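Long-range contacts in pyridoxal kinase (Lactobacillus plantarum, PDB 3H74), which probably catalyses the ATP-dependent phosphorylation of pyridoxal to pyridoxal 5'-phosphate: residues 126-131 with 146-151; 81-86 with 122-127. All blocks are in the same frame, centred on the assembly; numbering follows the deposited sequence.

Contact 1 (126-131 with 146-151); sequences AAMRQL and ALLTGA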
ATOM      1  N   ALA A 126       8.474 -10.182 -11.434  1.00 10.55           N
ATOM      2  CA  ALA A 126       9.519  -9.469 -12.154  1.00 10.71           C
ATOM      3  C   ALA A 126       9.074  -8.047 -12.521  1.00 10.40           C
ATOM      4  O   ALA A 126       9.848  -7.095 -12.391  1.00 10.73           O
ATOM      5  CB  ALA A 126       9.941 -10.247 -13.390  1.00 11.39           C
ATOM      6  N   ALA A 127       7.825  -7.905 -12.962  1.00 10.36           N
ATOM      7  CA  ALA A 127       7.284  -6.582 -13.252  1.00  9.89           C
ATOM      8  C   ALA A 127       7.258  -5.696 -11.996  1.00  9.56           C
ATOM      9  O   ALA A 127       7.558  -4.503 -12.059  1.00  9.21           O
ATOM     10  CB  ALA A 127       5.900  -6.697 -13.859  1.00 10.70           C
HETATM   11  N   MSE A 128       6.927  -6.297 -10.856  1.00  8.55           N
HETATM   12  CA  MSE A 128       6.894  -5.571  -9.592  1.00  8.25           C
HETATM   13  C   MSE A 128       8.294  -5.099  -9.188  1.00  8.48           C
HETATM   14  O   MSE A 128       8.463  -3.987  -8.690  1.00  7.65           O
HETATM   15  CB  MSE A 128       6.295  -6.444  -8.497  1.00  8.29           C
HETATM   16  CG  MSE A 128       6.041  -5.679  -7.209  1.00  8.55           C
HETATM   17 SE   MSE A 128       4.903  -4.103  -7.420  1.00 12.07          SE
HETATM   18  CE  MSE A 128       3.417  -4.940  -8.343  1.00 10.62           C
ATOM     19  N   ARG A 129       9.308  -5.936  -9.431  1.00  8.99           N
ATOM     20  CA  ARG A 129      10.680  -5.549  -9.117  1.00  9.77           C
ATOM     21  C   ARG A 129      11.096  -4.315  -9.938  1.00 10.04           C
ATOM     22  O   ARG A 129      11.759  -3.519  -9.454  1.00 10.54           O
ATOM     23  CB  ARG A 129      11.666  -6.719  -9.390  1.00  9.85           C
ATOM     24  CG  ARG A 129      11.576  -7.907  -8.408  1.00 10.29           C
ATOM     25  CD  ARG A 129      12.655  -8.944  -8.704  1.00 12.29           C
ATOM     26  NE  ARG A 129      12.484 -10.124  -7.912  1.00 10.97           N
ATOM     27  CZ  ARG A 129      12.278 -11.315  -8.391  1.00 10.83           C
ATOM     28  NH1 ARG A 129      12.254 -11.528  -9.677  1.00 12.39           N
ATOM     29  NH2 ARG A 129      12.143 -12.305  -7.590  1.00 11.78           N
ATOM     30  N   GLN A 130      10.618  -4.203 -11.146  1.00 10.51           N
ATOM     31  CA  GLN A 130      10.875  -2.989 -11.936  1.00 12.10           C
ATOM     32  C   GLN A 130      10.142  -1.747 -11.383  1.00 10.73           C
ATOM     33  O   GLN A 130      10.683  -0.730 -11.275  1.00 11.04           O
ATOM     34  CB  GLN A 130      10.469  -3.187 -13.401  1.00 12.22           C
ATOM     35  CG  GLN A 130       9.271  -4.074 -13.483  1.00 16.13           C
ATOM     36  CD  GLN A 130       8.283  -3.871 -14.682  1.00 16.24           C
ATOM     37  OE1 GLN A 130       8.560  -4.437 -15.793  1.00 22.11           O
ATOM     38  NE2 GLN A 130       7.149  -3.117 -14.446  1.00 20.97           N
ATOM     39  N   LEU A 131       8.886  -1.942 -11.036  1.00 10.07           N
ATOM     40  CA  LEU A 131       8.055  -0.854 -10.525  1.00 10.27           C
ATOM     41  C   LEU A 131       8.584  -0.286  -9.196  1.00 10.15           C
ATOM     42  O   LEU A 131       8.501   0.853  -9.008  1.00 10.87           O
ATOM     43  CB  LEU A 131       6.596  -1.344 -10.362  1.00 10.47           C
ATOM     44  CG  LEU A 131       5.599  -0.365  -9.741  1.00 10.50           C
ATOM     45  CD1 LEU A 131       5.528   0.919 -10.584  1.00 11.61           C
ATOM     46  CD2 LEU A 131       4.235  -1.043  -9.695  1.00 10.94           C
ATOM     47  N   ALA A 146       9.844 -12.066   0.606  1.00  9.47           N
ATOM     48  CA  ALA A 146      10.496 -13.272   0.095  1.00  9.70           C
ATOM     49  C   ALA A 146      10.362 -13.395  -1.422  1.00  9.63           C
ATOM     50  O   ALA A 146      11.335 -13.714  -2.116  1.00  9.53           O
ATOM     51  CB  ALA A 146       9.950 -14.509   0.788  1.00 10.48           C
ATOM     52  N   LEU A 147       9.165 -13.146  -1.952  1.00  8.98           N
ATOM     53  CA  LEU A 147       8.971 -13.188  -3.401  1.00  8.70           C
ATOM     54  C   LEU A 147       9.901 -12.208  -4.115  1.00  8.58           C
ATOM     55  O   LEU A 147      10.517 -12.545  -5.127  1.00  8.72           O
ATOM     56  CB  LEU A 147       7.517 -12.913  -3.776  1.00  8.69           C
ATOM     57  CG  LEU A 147       6.550 -14.059  -3.503  1.00  9.52           C
ATOM     58  CD1 LEU A 147       5.139 -13.495  -3.497  1.00  9.27           C
ATOM     59  CD2 LEU A 147       6.682 -15.198  -4.516  1.00 10.33           C
ATOM     60  N   LEU A 148      10.026 -10.999  -3.577  1.00  8.50           N
ATOM     61  CA  LEU A 148      10.832  -9.964  -4.225  1.00  9.07           C
ATOM     62  C   LEU A 148      12.327 -10.273  -4.203  1.00  9.97           C
ATOM     63  O   LEU A 148      13.032  -9.977  -5.170  1.00 10.19           O
ATOM     64  CB  LEU A 148      10.565  -8.587  -3.617  1.00  8.76           C
ATOM     65  CG  LEU A 148       9.181  -8.004  -3.901  1.00  8.63           C
ATOM     66  CD1 LEU A 148       8.956  -6.785  -3.019  1.00  7.96           C
ATOM     67  CD2 LEU A 148       9.016  -7.644  -5.363  1.00  9.06           C
ATOM     68  N   THR A 149      12.808 -10.872  -3.120  1.00 10.92           N
ATOM     69  CA  THR A 149      14.228 -11.249  -3.037  1.00 12.05           C
ATOM     70  C   THR A 149      14.540 -12.617  -3.655  1.00 12.53           C
ATOM     71  O   THR A 149      15.711 -12.923  -3.910  1.00 13.37           O
ATOM     72  CB  THR A 149      14.748 -11.260  -1.592  1.00 12.12           C
ATOM     73  OG1 THR A 149      14.032 -12.243  -0.843  1.00 12.96           O
ATOM     74  CG2 THR A 149      14.610  -9.891  -0.938  1.00 13.37           C
ATOM     75  N   GLY A 150      13.518 -13.439  -3.881  1.00 12.81           N
ATOM     76  CA  GLY A 150      13.711 -14.805  -4.390  1.00 14.00           C
ATOM     77  C   GLY A 150      13.878 -15.880  -3.323  1.00 14.53           C
ATOM     78  O   GLY A 150      13.962 -17.079  -3.637  1.00 16.00           O
ATOM     79  N   ALA A 151      13.929 -15.474  -2.060  1.00 14.42           N
ATOM     80  CA  ALA A 151      14.083 -16.425  -0.965  1.00 14.72           C
ATOM     81  C   ALA A 151      12.812 -17.261  -0.797  1.00 15.33           C
ATOM     82  O   ALA A 151      11.705 -16.740  -0.962  1.00 14.94           O
ATOM     83  CB  ALA A 151      14.422 -15.694   0.321  1.00 14.40           C
TER

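Contact 2 (81-86 with 122-127); sequences GYVGSV and QDYVAA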
ATOM      1  N   GLY A  81      -0.836   1.056  -5.259  1.00  5.31           N
ATOM      2  CA  GLY A  81      -1.280  -0.177  -4.618  1.00  5.95           C
ATOM      3  C   GLY A  81      -1.445  -1.270  -5.655  1.00  5.97           C
ATOM      4  O   GLY A  81      -0.672  -1.352  -6.603  1.00  6.24           O
ATOM      5  N   TYR A  82      -2.453  -2.117  -5.470  1.00  6.31           N
ATOM      6  CA  TYR A  82      -2.724  -3.214  -6.400  1.00  6.76           C
ATOM      7  C   TYR A  82      -2.772  -2.720  -7.846  1.00  6.20           C
ATOM      8  O   TYR A  82      -3.512  -1.784  -8.159  1.00  6.13           O
ATOM      9  CB  TYR A  82      -4.055  -3.887  -6.042  1.00  7.32           C
ATOM     10  CG  TYR A  82      -4.486  -4.967  -7.009  1.00  8.11           C
ATOM     11  CD1 TYR A  82      -4.206  -6.307  -6.755  1.00  9.34           C
ATOM     12  CD2 TYR A  82      -5.179  -4.649  -8.176  1.00  8.57           C
ATOM     13  CE1 TYR A  82      -4.608  -7.305  -7.644  1.00 10.28           C
ATOM     14  CE2 TYR A  82      -5.575  -5.641  -9.078  1.00  9.86           C
ATOM     15  CZ  TYR A  82      -5.281  -6.964  -8.795  1.00 10.50           C
ATOM     16  OH  TYR A  82      -5.669  -7.975  -9.656  1.00 11.51           O
ATOM     17  N   VAL A  83      -2.009  -3.370  -8.720  1.00  6.20           N
ATOM     18  CA  VAL A  83      -1.996  -3.022 -10.144  1.00  7.29           C
ATOM     19  C   VAL A  83      -2.755  -4.089 -10.941  1.00  7.52           C
ATOM     20  O   VAL A  83      -3.819  -3.810 -11.503  1.00  8.01           O
ATOM     21  CB  VAL A  83      -0.561  -2.791 -10.684  1.00  7.09           C
ATOM     22  CG1 VAL A  83      -0.606  -2.476 -12.163  1.00  8.62           C
ATOM     23  CG2 VAL A  83       0.111  -1.657  -9.937  1.00  8.50           C
ATOM     24  N   GLY A  84      -2.216  -5.305 -10.981  1.00  7.47           N
ATOM     25  CA  GLY A  84      -2.967  -6.456 -11.479  1.00  8.84           C
ATOM     26  C   GLY A  84      -2.509  -7.095 -12.767  1.00  9.57           C
ATOM     27  O   GLY A  84      -2.927  -8.212 -13.066  1.00 10.21           O
ATOM     28  N   SER A  85      -1.669  -6.407 -13.530  1.00  9.77           N
ATOM     29  CA  SER A  85      -1.096  -6.994 -14.746  1.00 10.51           C
ATOM     30  C   SER A  85       0.291  -6.457 -15.031  1.00 10.70           C
ATOM     31  O   SER A  85       0.645  -5.351 -14.605  1.00  9.90           O
ATOM     32  CB  SER A  85      -2.011  -6.752 -15.951  1.00 11.11           C
ATOM     33  OG  SER A  85      -2.013  -5.379 -16.310  1.00 13.36           O
ATOM     34  N   VAL A  86       1.080  -7.258 -15.747  1.00 11.22           N
ATOM     35  CA  VAL A  86       2.434  -6.884 -16.127  1.00 11.54           C
ATOM     36  C   VAL A  86       2.414  -5.611 -16.973  1.00 11.75           C
ATOM     37  O   VAL A  86       3.171  -4.675 -16.705  1.00 11.40           O
ATOM     38  CB  VAL A  86       3.150  -8.041 -16.879  1.00 12.03           C
ATOM     39  CG1 VAL A  86       4.416  -7.549 -17.554  1.00 12.65           C
ATOM     40  CG2 VAL A  86       3.471  -9.190 -15.924  1.00 11.72           C
ATOM     41  N   GLN A 122       5.527 -15.595 -11.603  1.00 15.52           N
ATOM     42  CA  GLN A 122       6.878 -15.038 -11.577  1.00 15.62           C
ATOM     43  C   GLN A 122       7.072 -13.850 -12.519  1.00 14.84           C
ATOM     44  O   GLN A 122       7.861 -12.952 -12.226  1.00 14.51           O
ATOM     45  CB  GLN A 122       7.919 -16.119 -11.859  1.00 16.24           C
ATOM     46  CG  GLN A 122       8.258 -16.959 -10.634  1.00 19.11           C
ATOM     47  CD  GLN A 122       9.096 -16.205  -9.609  1.00 21.96           C
ATOM     48  OE1 GLN A 122      10.127 -15.609  -9.939  1.00 24.18           O
ATOM     49  NE2 GLN A 122       8.659 -16.235  -8.357  1.00 22.89           N
ATOM     50  N   ASP A 123       6.356 -13.851 -13.640  1.00 14.34           N
ATOM     51  CA  ASP A 123       6.386 -12.720 -14.564  1.00 13.98           C
ATOM     52  C   ASP A 123       5.875 -11.456 -13.876  1.00 12.71           C
ATOM     53  O   ASP A 123       6.429 -10.376 -14.071  1.00 12.19           O
ATOM     54  CB  ASP A 123       5.555 -13.008 -15.820  1.00 14.89           C
ATOM     55  CG  ASP A 123       6.265 -13.930 -16.808  1.00 17.45           C
ATOM     56  OD1 ASP A 123       7.503 -14.085 -16.725  1.00 19.49           O
ATOM     57  OD2 ASP A 123       5.566 -14.488 -17.676  1.00 21.75           O
ATOM     58  N   TYR A 124       4.825 -11.598 -13.068  1.00 11.62           N
ATOM     59  CA  TYR A 124       4.279 -10.452 -12.345  1.00 10.67           C
ATOM     60  C   TYR A 124       5.241  -9.976 -11.259  1.00 10.18           C
ATOM     61  O   TYR A 124       5.400  -8.771 -11.064  1.00  9.87           O
ATOM     62  CB  TYR A 124       2.897 -10.755 -11.765  1.00 10.37           C
ATOM     63  CG  TYR A 124       2.206  -9.512 -11.253  1.00  9.87           C
ATOM     64  CD1 TYR A 124       1.675  -8.580 -12.131  1.00 10.28           C
ATOM     65  CD2 TYR A 124       2.108  -9.258  -9.888  1.00  9.62           C
ATOM     66  CE1 TYR A 124       1.046  -7.435 -11.675  1.00  9.48           C
ATOM     67  CE2 TYR A 124       1.490  -8.102  -9.415  1.00  8.79           C
ATOM     68  CZ  TYR A 124       0.962  -7.201 -10.314  1.00  9.09           C
ATOM     69  OH  TYR A 124       0.341  -6.059  -9.876  1.00  7.86           O
ATOM     70  N   VAL A 125       5.900 -10.917 -10.580  1.00 10.09           N
ATOM     71  CA  VAL A 125       6.923 -10.576  -9.595  1.00 10.35           C
ATOM     72  C   VAL A 125       8.047  -9.764 -10.242  1.00 10.41           C
ATOM     73  O   VAL A 125       8.520  -8.779  -9.674  1.00  9.61           O
ATOM     74  CB  VAL A 125       7.502 -11.836  -8.897  1.00 10.51           C
ATOM     75  CG1 VAL A 125       8.573 -11.457  -7.904  1.00 11.23           C
ATOM     76  CG2 VAL A 125       6.395 -12.594  -8.171  1.00 10.55           C
ATOM     77  N   ALA A 126       8.474 -10.182 -11.434  1.00 10.55           N
ATOM     78  CA  ALA A 126       9.519  -9.469 -12.154  1.00 10.71           C
ATOM     79  C   ALA A 126       9.074  -8.047 -12.521  1.00 10.40           C
ATOM     80  O   ALA A 126       9.848  -7.095 -12.391  1.00 10.73           O
ATOM     81  CB  ALA A 126       9.941 -10.247 -13.390  1.00 11.39           C
ATOM     82  N   ALA A 127       7.825  -7.905 -12.962  1.00 10.36           N
ATOM     83  CA  ALA A 127       7.284  -6.582 -13.252  1.00  9.89           C
ATOM     84  C   ALA A 127       7.258  -5.696 -11.996  1.00  9.56           C
ATOM     85  O   ALA A 127       7.558  -4.503 -12.059  1.00  9.21           O
ATOM     86  CB  ALA A 127       5.900  -6.697 -13.859  1.00 10.70           C
TER
HETATM   87  O   HOH W   1       0.190  -5.386  -7.338  1.00  7.42           O

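Contact 1 (126-131 with 146-151)
In this ribokinase-like alpha/beta fold, Arg129 of helix 122-131 reaches across to the C-terminal end of helix 142-149, where it meets Leu147 and Leu148. The two helices flank strand 137-138 in sequence, one before it and one after. The Arg129 guanidinium bonds to two carbonyls of the last helical turn, one of them weakly. Its NE donates to Leu148 O at 2.8 Å with an N-H...O angle of 166°. This oxygen lies at the edge of the guanidinium, near its plane, while NE is tilted out of the carbonyl plane. A second, weak bond runs from Arg129 NH2 to Leu147 O at 3.0 Å and is clearly bent, at 125°. The chain is extended from CG to NE, which carries the guanidinium over to the last turn of helix 142-149. Leu148 O also accepts from Gln169 NE2, so two side chains grip it. The positive charge probably suits the negative end of the helix dipole. Gly150 follows with positive phi, where the chain leaves the helix.

Beside these bonds the contact is apolar. Leu148 touches both neighbours on the other helix with one methyl, CD2. Selenomethionine Met128, buried, bends away at its selenium end and offers its CG instead. Leu148 CD2 lies 4.0 Å from Met128 CG and also 4.0 Å from Arg129 CG.

Contact 2 (81-86 with 122-127)
Tyr124 points its hydroxyl at the backbone of Val83 and Gly84, and this is the polar part of the contact. Gly84 N donates to Tyr124 OH at 2.9 Å in a nearly straight bond (166°). A water near the ring plane is 2.6 Å from Tyr124 OH and accepts a longer bond from Val83 N at 3.3 Å. The hydroxyl therefore links to two successive backbone N-H groups, one directly and one through water. A phenylalanine in place of Tyr124 would probably leave Gly84 N without its acceptor and the water without one of its partners. CG of Tyr124 is anti to the backbone N (chi1 -169°), which sends the ring off the helix along the 84-86 backbone.

The loop 81-85 joins strand 77-80 to helix 86-98 in the ribokinase-like alpha/beta fold, and Ser85 is the N-cap of that helix, with OG bonded to Leu88 N.

The rest is van der Waals packing. Tyr124 CE1 is 3.4 Å from Ser85 N, and Val83 CB sits 3.5 Å from Tyr124 OH. At the helix start Val86 CG2 lies over the backbone of helix 122-131, 3.7 Å from Asp123 O and 4.0 Å from Ala127 CB.

In the fold
Both contacts use helix 122-131, and their centres are about 9 Å apart. Contact 1 ties it to the end of helix 142-149; contact 2 ties it to the loop entering helix 86-98. Ala126 and Ala127 belong to both. The contacts also touch directly: Leu131 CD2 packs on Val83 CG2 at 4.2 Å, and Leu147 O lies 3.6 Å from Val125 CG1. Leu110 is a common neighbour, touched by Leu147, Leu148 and Tyr124. The centres of contacts 1 and 2 are about 16 and 14 Å from the centre of the chain, on the same side of it. Along the chain the order is strand 77-80, helix 86-98, helix 122-131, strand 137-138, helix 142-149.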